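PDB 4D5T: protein A49R from Vaccinia virus, which inhibits host NF-kappa-B activation by binding BTRC, which diminishes ubiquitination of NFKBIA and keeps p65/RELA in the cytoplasm. Local coordinates for residues F87-V99 with I129-L142. Numbering follows the deposited sequence.
With SO4 (sulfate ion), chain I.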
loop_
_atom_site.group_PDB
_atom_site.type_symbol
_atom_site.label_atom_id
_atom_site.label_comp_id
_atom_site.label_asym_id
_atom_site.label_seq_id
_atom_site.Cartn_x
_atom_site.Cartn_y
_atom_site.Cartn_z
ATOM N N PHE A 87 8.552 5.918 -5.524
ATOM C CA PHE A 87 8.448 7.003 -4.508
ATOM C C PHE A 87 7.858 8.243 -5.002
ATOM O O PHE A 87 7.049 8.850 -4.286
ATOM C CB PHE A 87 9.765 7.342 -3.838
ATOM C CG PHE A 87 9.585 7.676 -2.387
ATOM C CD1 PHE A 87 9.161 8.962 -2.103
ATOM C CD2 PHE A 87 9.655 6.784 -1.408
ATOM C CE1 PHE A 87 8.939 9.359 -0.820
ATOM C CE2 PHE A 87 9.395 7.154 -0.100
ATOM C CZ PHE A 87 9.023 8.441 0.185
ATOM N N MET A 88 8.152 8.609 -6.244
ATOM C CA MET A 88 7.636 9.848 -6.737
ATOM C C MET A 88 6.083 9.891 -6.758
ATOM O O MET A 88 5.553 10.972 -6.743
ATOM C CB MET A 88 8.201 10.205 -8.115
ATOM C CG MET A 88 9.722 10.357 -8.181
ATOM S SD MET A 88 10.509 11.270 -6.828
ATOM C CE MET A 88 12.220 10.786 -6.862
ATOM N N SER A 89 5.401 8.729 -6.785
ATOM C CA SER A 89 3.918 8.690 -6.791
ATOM C C SER A 89 3.385 9.400 -5.560
ATOM O O SER A 89 2.324 9.988 -5.592
ATOM C CB SER A 89 3.333 7.247 -6.868
ATOM O OG SER A 89 3.781 6.534 -8.034
ATOM N N PHE A 90 4.129 9.354 -4.472
ATOM C CA PHE A 90 3.663 9.984 -3.207
ATOM C C PHE A 90 3.540 11.478 -3.334
ATOM O O PHE A 90 2.820 12.145 -2.542
ATOM C CB PHE A 90 4.571 9.679 -2.033
ATOM C CG PHE A 90 4.603 8.268 -1.628
ATOM C CD1 PHE A 90 3.445 7.590 -1.320
ATOM C CD2 PHE A 90 5.799 7.585 -1.612
ATOM C CE1 PHE A 90 3.475 6.277 -0.960
ATOM C CE2 PHE A 90 5.843 6.265 -1.245
ATOM C CZ PHE A 90 4.669 5.594 -0.900
ATOM N N TYR A 91 4.244 12.065 -4.323
ATOM C CA TYR A 91 4.225 13.504 -4.496
ATOM C C TYR A 91 3.239 13.937 -5.576
ATOM O O TYR A 91 3.105 15.117 -5.848
ATOM C CB TYR A 91 5.590 13.980 -4.883
ATOM C CG TYR A 91 6.754 13.530 -3.925
ATOM C CD1 TYR A 91 6.617 13.511 -2.553
ATOM C CD2 TYR A 91 8.008 13.186 -4.463
ATOM C CE1 TYR A 91 7.684 13.216 -1.725
ATOM C CE2 TYR A 91 9.100 12.837 -3.652
ATOM C CZ TYR A 91 8.930 12.915 -2.273
ATOM O OH TYR A 91 10.056 12.641 -1.464
ATOM N N LYS A 92 2.564 12.969 -6.195
ATOM C CA LYS A 92 1.620 13.253 -7.310
ATOM C C LYS A 92 0.195 12.941 -6.919
ATOM O O LYS A 92 -0.038 12.539 -5.783
ATOM C CB LYS A 92 2.070 12.465 -8.546
ATOM C CG LYS A 92 3.444 12.905 -9.024
ATOM C CD LYS A 92 3.925 12.108 -10.210
ATOM C CE LYS A 92 3.660 12.903 -11.482
ATOM N NZ LYS A 92 4.635 12.523 -12.540
ATOM N N ASP A 93 -0.752 13.109 -7.843
ATOM C CA ASP A 93 -2.176 13.076 -7.534
ATOM C C ASP A 93 -2.916 11.832 -7.996
ATOM O O ASP A 93 -4.168 11.862 -8.147
ATOM C CB ASP A 93 -2.882 14.301 -8.146
ATOM C CG ASP A 93 -2.389 15.615 -7.548
ATOM O OD1 ASP A 93 -1.897 15.637 -6.391
ATOM O OD2 ASP A 93 -2.483 16.637 -8.246
ATOM N N ASN A 94 -2.195 10.755 -8.224
ATOM C CA ASN A 94 -2.810 9.513 -8.697
ATOM C C ASN A 94 -2.780 8.465 -7.589
ATOM O O ASN A 94 -1.715 7.972 -7.232
ATOM C CB ASN A 94 -2.075 9.015 -9.969
ATOM C CG ASN A 94 -2.689 7.746 -10.572
ATOM O OD1 ASN A 94 -2.885 6.737 -9.914
ATOM N ND2 ASN A 94 -2.991 7.819 -11.872
ATOM N N LEU A 95 -3.931 8.110 -7.065
ATOM C CA LEU A 95 -3.985 7.179 -5.932
ATOM C C LEU A 95 -3.636 5.764 -6.326
ATOM O O LEU A 95 -3.011 5.070 -5.553
ATOM C CB LEU A 95 -5.377 7.189 -5.266
ATOM C CG LEU A 95 -5.503 6.322 -4.005
ATOM C CD1 LEU A 95 -4.581 6.812 -2.888
ATOM C CD2 LEU A 95 -6.995 6.327 -3.555
ATOM N N GLU A 96 -4.068 5.322 -7.498
ATOM C CA GLU A 96 -3.695 3.983 -7.959
ATOM C C GLU A 96 -2.189 3.805 -7.928
ATOM O O GLU A 96 -1.664 2.799 -7.456
ATOM C CB GLU A 96 -4.230 3.693 -9.350
ATOM C CG GLU A 96 -3.982 2.277 -9.824
ATOM C CD GLU A 96 -4.843 1.983 -11.091
ATOM O OE1 GLU A 96 -5.164 2.904 -11.844
ATOM O OE2 GLU A 96 -5.282 0.870 -11.282
ATOM N N ASN A 97 -1.482 4.828 -8.341
ATOM C CA ASN A 97 0.019 4.766 -8.334
ATOM C C ASN A 97 0.609 4.765 -6.978
ATOM O O ASN A 97 1.662 4.125 -6.738
ATOM C CB ASN A 97 0.631 5.870 -9.236
ATOM C CG ASN A 97 0.333 5.637 -10.711
ATOM O OD1 ASN A 97 -0.020 4.556 -11.099
ATOM N ND2 ASN A 97 0.529 6.635 -11.520
ATOM N N ILE A 98 -0.018 5.509 -6.068
ATOM C CA ILE A 98 0.374 5.496 -4.675
ATOM C C ILE A 98 0.187 4.126 -4.006
ATOM O O ILE A 98 1.098 3.630 -3.312
ATOM C CB ILE A 98 -0.383 6.606 -3.897
ATOM C CG1 ILE A 98 0.224 7.959 -4.273
ATOM C CG2 ILE A 98 -0.294 6.374 -2.374
ATOM C CD1 ILE A 98 -0.613 9.126 -3.873
ATOM N N VAL A 99 -0.943 3.492 -4.280
ATOM C CA VAL A 99 -1.231 2.186 -3.749
ATOM C C VAL A 99 -0.255 1.153 -4.331
ATOM O O VAL A 99 0.358 0.330 -3.605
ATOM C CB VAL A 99 -2.698 1.799 -3.966
ATOM C CG1 VAL A 99 -2.931 0.310 -3.634
ATOM C CG2 VAL A 99 -3.552 2.636 -3.093
ATOM N N ILE A 129 5.540 12.643 3.564
ATOM C CA ILE A 129 4.452 12.680 2.548
ATOM C C ILE A 129 3.166 13.243 3.113
ATOM O O ILE A 129 2.979 13.398 4.334
ATOM C CB ILE A 129 4.232 11.304 1.858
ATOM C CG1 ILE A 129 3.477 10.286 2.771
ATOM C CG2 ILE A 129 5.540 10.770 1.282
ATOM C CD1 ILE A 129 3.113 8.977 2.088
ATOM N N ASP A 130 2.277 13.598 2.211
ATOM C CA ASP A 130 0.985 14.167 2.583
ATOM C C ASP A 130 -0.057 13.772 1.555
ATOM O O ASP A 130 -0.348 14.482 0.610
ATOM C CB ASP A 130 1.119 15.662 2.681
ATOM C CG ASP A 130 -0.198 16.344 3.018
ATOM O OD1 ASP A 130 -1.191 15.623 3.472
ATOM O OD2 ASP A 130 -0.127 17.597 2.772
ATOM N N ILE A 131 -0.656 12.640 1.747
ATOM C CA ILE A 131 -1.542 12.041 0.748
ATOM C C ILE A 131 -3.024 12.010 1.112
ATOM O O ILE A 131 -3.819 11.310 0.459
ATOM C CB ILE A 131 -1.058 10.618 0.315
ATOM C CG1 ILE A 131 -1.059 9.566 1.463
ATOM C CG2 ILE A 131 0.330 10.691 -0.323
ATOM C CD1 ILE A 131 -0.852 8.128 0.985
ATOM N N LYS A 132 -3.417 12.586 2.229
ATOM C CA LYS A 132 -4.808 12.510 2.654
ATOM C C LYS A 132 -5.797 13.026 1.528
ATOM O O LYS A 132 -6.835 12.416 1.321
ATOM C CB LYS A 132 -5.047 13.252 4.006
ATOM C CG LYS A 132 -4.546 12.461 5.221
ATOM C CD LYS A 132 -4.599 13.205 6.575
ATOM C CE LYS A 132 -5.976 13.344 7.122
ATOM N NZ LYS A 132 -5.869 13.842 8.524
ATOM N N GLN A 133 -5.487 14.123 0.834
ATOM C CA GLN A 133 -6.395 14.627 -0.201
ATOM C C GLN A 133 -6.497 13.711 -1.395
ATOM O O GLN A 133 -7.575 13.505 -1.931
ATOM C CB GLN A 133 -5.987 16.006 -0.657
ATOM C CG GLN A 133 -6.776 16.486 -1.864
ATOM C CD GLN A 133 -8.256 16.696 -1.599
ATOM O OE1 GLN A 133 -8.709 16.783 -0.455
ATOM N NE2 GLN A 133 -9.029 16.759 -2.692
ATOM N N VAL A 134 -5.373 13.099 -1.757
ATOM C CA VAL A 134 -5.415 12.162 -2.847
ATOM C C VAL A 134 -6.233 10.914 -2.428
ATOM O O VAL A 134 -6.920 10.347 -3.261
ATOM C CB VAL A 134 -3.991 11.760 -3.259
ATOM C CG1 VAL A 134 -4.059 10.954 -4.503
ATOM C CG2 VAL A 134 -3.223 13.009 -3.573
ATOM N N ILE A 135 -6.164 10.481 -1.179
ATOM C CA ILE A 135 -7.010 9.341 -0.737
ATOM C C ILE A 135 -8.529 9.777 -0.841
ATOM O O ILE A 135 -9.314 9.065 -1.422
ATOM C CB ILE A 135 -6.642 8.887 0.682
ATOM C CG1 ILE A 135 -5.191 8.263 0.691
ATOM C CG2 ILE A 135 -7.572 7.823 1.281
ATOM C CD1 ILE A 135 -4.536 8.059 2.031
ATOM N N ARG A 136 -8.858 10.936 -0.277
ATOM C CA ARG A 136 -10.240 11.421 -0.209
ATOM C C ARG A 136 -10.853 11.485 -1.587
ATOM O O ARG A 136 -11.996 11.112 -1.790
ATOM C CB ARG A 136 -10.281 12.945 0.122
ATOM C CG ARG A 136 -10.355 13.328 1.537
ATOM C CD ARG A 136 -10.470 14.835 1.816
ATOM N NE ARG A 136 -9.755 15.001 3.060
ATOM C CZ ARG A 136 -8.577 15.577 3.263
ATOM N NH1 ARG A 136 -7.908 16.224 2.309
ATOM N NH2 ARG A 136 -8.085 15.603 4.516
ATOM N N GLU A 137 -10.110 12.087 -2.491
ATOM C CA GLU A 137 -10.618 12.373 -3.790
ATOM C C GLU A 137 -10.824 11.116 -4.654
ATOM O O GLU A 137 -11.619 11.147 -5.591
ATOM C CB GLU A 137 -9.681 13.405 -4.418
ATOM C CG GLU A 137 -10.176 14.114 -5.657
ATOM C CD GLU A 137 -9.437 15.386 -6.047
ATOM O OE1 GLU A 137 -8.499 15.947 -5.393
ATOM O OE2 GLU A 137 -9.916 15.894 -7.064
ATOM N N ASN A 138 -10.047 10.066 -4.401
ATOM C CA ASN A 138 -9.963 8.965 -5.324
ATOM C C ASN A 138 -10.271 7.552 -4.784
ATOM O O ASN A 138 -10.392 6.625 -5.580
ATOM C CB ASN A 138 -8.542 8.936 -5.928
ATOM C CG ASN A 138 -8.214 10.156 -6.722
ATOM O OD1 ASN A 138 -8.806 10.389 -7.787
ATOM N ND2 ASN A 138 -7.374 11.041 -6.138
ATOM N N ILE A 139 -10.430 7.338 -3.465
ATOM C CA ILE A 139 -10.550 5.955 -2.997
ATOM C C ILE A 139 -11.771 5.161 -3.480
ATOM O O ILE A 139 -11.686 3.958 -3.792
ATOM C CB ILE A 139 -10.414 5.800 -1.443
ATOM C CG1 ILE A 139 -10.165 4.299 -1.103
ATOM C CG2 ILE A 139 -11.559 6.417 -0.689
ATOM C CD1 ILE A 139 -9.214 4.044 -0.035
ATOM N N LEU A 140 -12.919 5.832 -3.552
ATOM C CA LEU A 140 -14.127 5.105 -4.007
ATOM C C LEU A 140 -13.918 4.613 -5.448
ATOM O O LEU A 140 -14.219 3.459 -5.782
ATOM C CB LEU A 140 -15.342 5.973 -3.834
ATOM C CG LEU A 140 -15.673 6.355 -2.377
ATOM C CD1 LEU A 140 -16.919 7.206 -2.366
ATOM C CD2 LEU A 140 -15.856 5.212 -1.353
ATOM N N GLN A 141 -13.435 5.501 -6.309
ATOM C CA GLN A 141 -13.199 5.102 -7.696
ATOM C C GLN A 141 -12.167 3.994 -7.800
ATOM O O GLN A 141 -12.320 3.109 -8.649
ATOM C CB GLN A 141 -12.741 6.274 -8.545
ATOM C CG GLN A 141 -12.575 5.971 -10.018
ATOM C CD GLN A 141 -13.871 5.542 -10.681
ATOM O OE1 GLN A 141 -14.795 6.321 -10.767
ATOM N NE2 GLN A 141 -13.938 4.294 -11.153
ATOM N N LEU A 142 -11.090 4.117 -7.036
ATOM C CA LEU A 142 -10.026 3.110 -7.073
ATOM C C LEU A 142 -10.548 1.741 -6.635
ATOM O O LEU A 142 -10.233 0.712 -7.251
ATOM C CB LEU A 142 -8.874 3.483 -6.195
ATOM C CG LEU A 142 -7.769 2.428 -6.150
ATOM C CD1 LEU A 142 -7.187 2.150 -7.522
ATOM C CD2 LEU A 142 -6.675 2.894 -5.252
HETATM S S SO4 I . -3.465 16.542 9.482
HETATM O O1 SO4 I . -2.858 15.838 10.646
HETATM O O2 SO4 I . -4.568 17.444 9.841
HETATM O O3 SO4 I . -3.903 15.528 8.558
HETATM O O4 SO4 I . -2.420 17.354 8.832
HETATM O O HOH W 1 3.211 13.863 -0.584
HETATM O O HOH W 2 -6.217 13.361 -7.401
#
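Leu-95, in the first turn of helix 95-109, enters helix 132-150 as a knob into a hole formed by Val-134, Ile-135, Asn-138 and Leu-142. Its CG, anti to the backbone N (chi1 -176°), is carried toward the other helix, and the two methyls then diverge: CD1 meets Ile-135 CG1 at 3.9 Å, while CD2 presses on the backbone of Ile-139, 3.6 Å from Ile-139 N. The short helical segments cross almost perpendicularly, at -93°; they meet around Leu-95, while the apolar packing continues along the loops to Phe-90 and Ile-129. Leu-142 closes the hole with a forked end, CD2 lying 3.8 Å from Val-99 CG2 and also against Leu-95 CG, and CD1 covering the aliphatic base of Glu-96. Ile-98 and Ile-131 lie alongside each other, running oppositely, with Ile-98 CG2 on Ile-131 CD1, and Ile-98 CD1 also reaches Val-134. Beyond them, the branch methyl CG2 of Ile-129 lies 3.6 Å from Phe-90 CB, and its end methyl CD1 lies against the ring at Phe-90 CD1.

The solvent side is looser and joined through water. No direct hydrogen bond links the segments; instead one water donates to Phe-90 O (2.6 Å) and accepts from Asp-130 N, and a second donates to Asp-93 O and accepts from Asn-138 ND2 (2.9 Å). That amide nitrogen also donates to Val-134 O, in the carbonyl plane on a lone pair, a bond that fixes the amide's rotation. At the adjoining helix start, Asn-94 is the N-cap, its OD1 accepting from Asn-97 N.

The contact belongs to the all-helical Bcl-2 fold of A49R. Helix 49-61 adjoins it through Leu-54 on Val-99 and Phe-53 on Leu-142, helix 9-23 packs Val-20 against Ile-135 and Ile-139, and helix 29-40 meets Ile-131 through Ile-36.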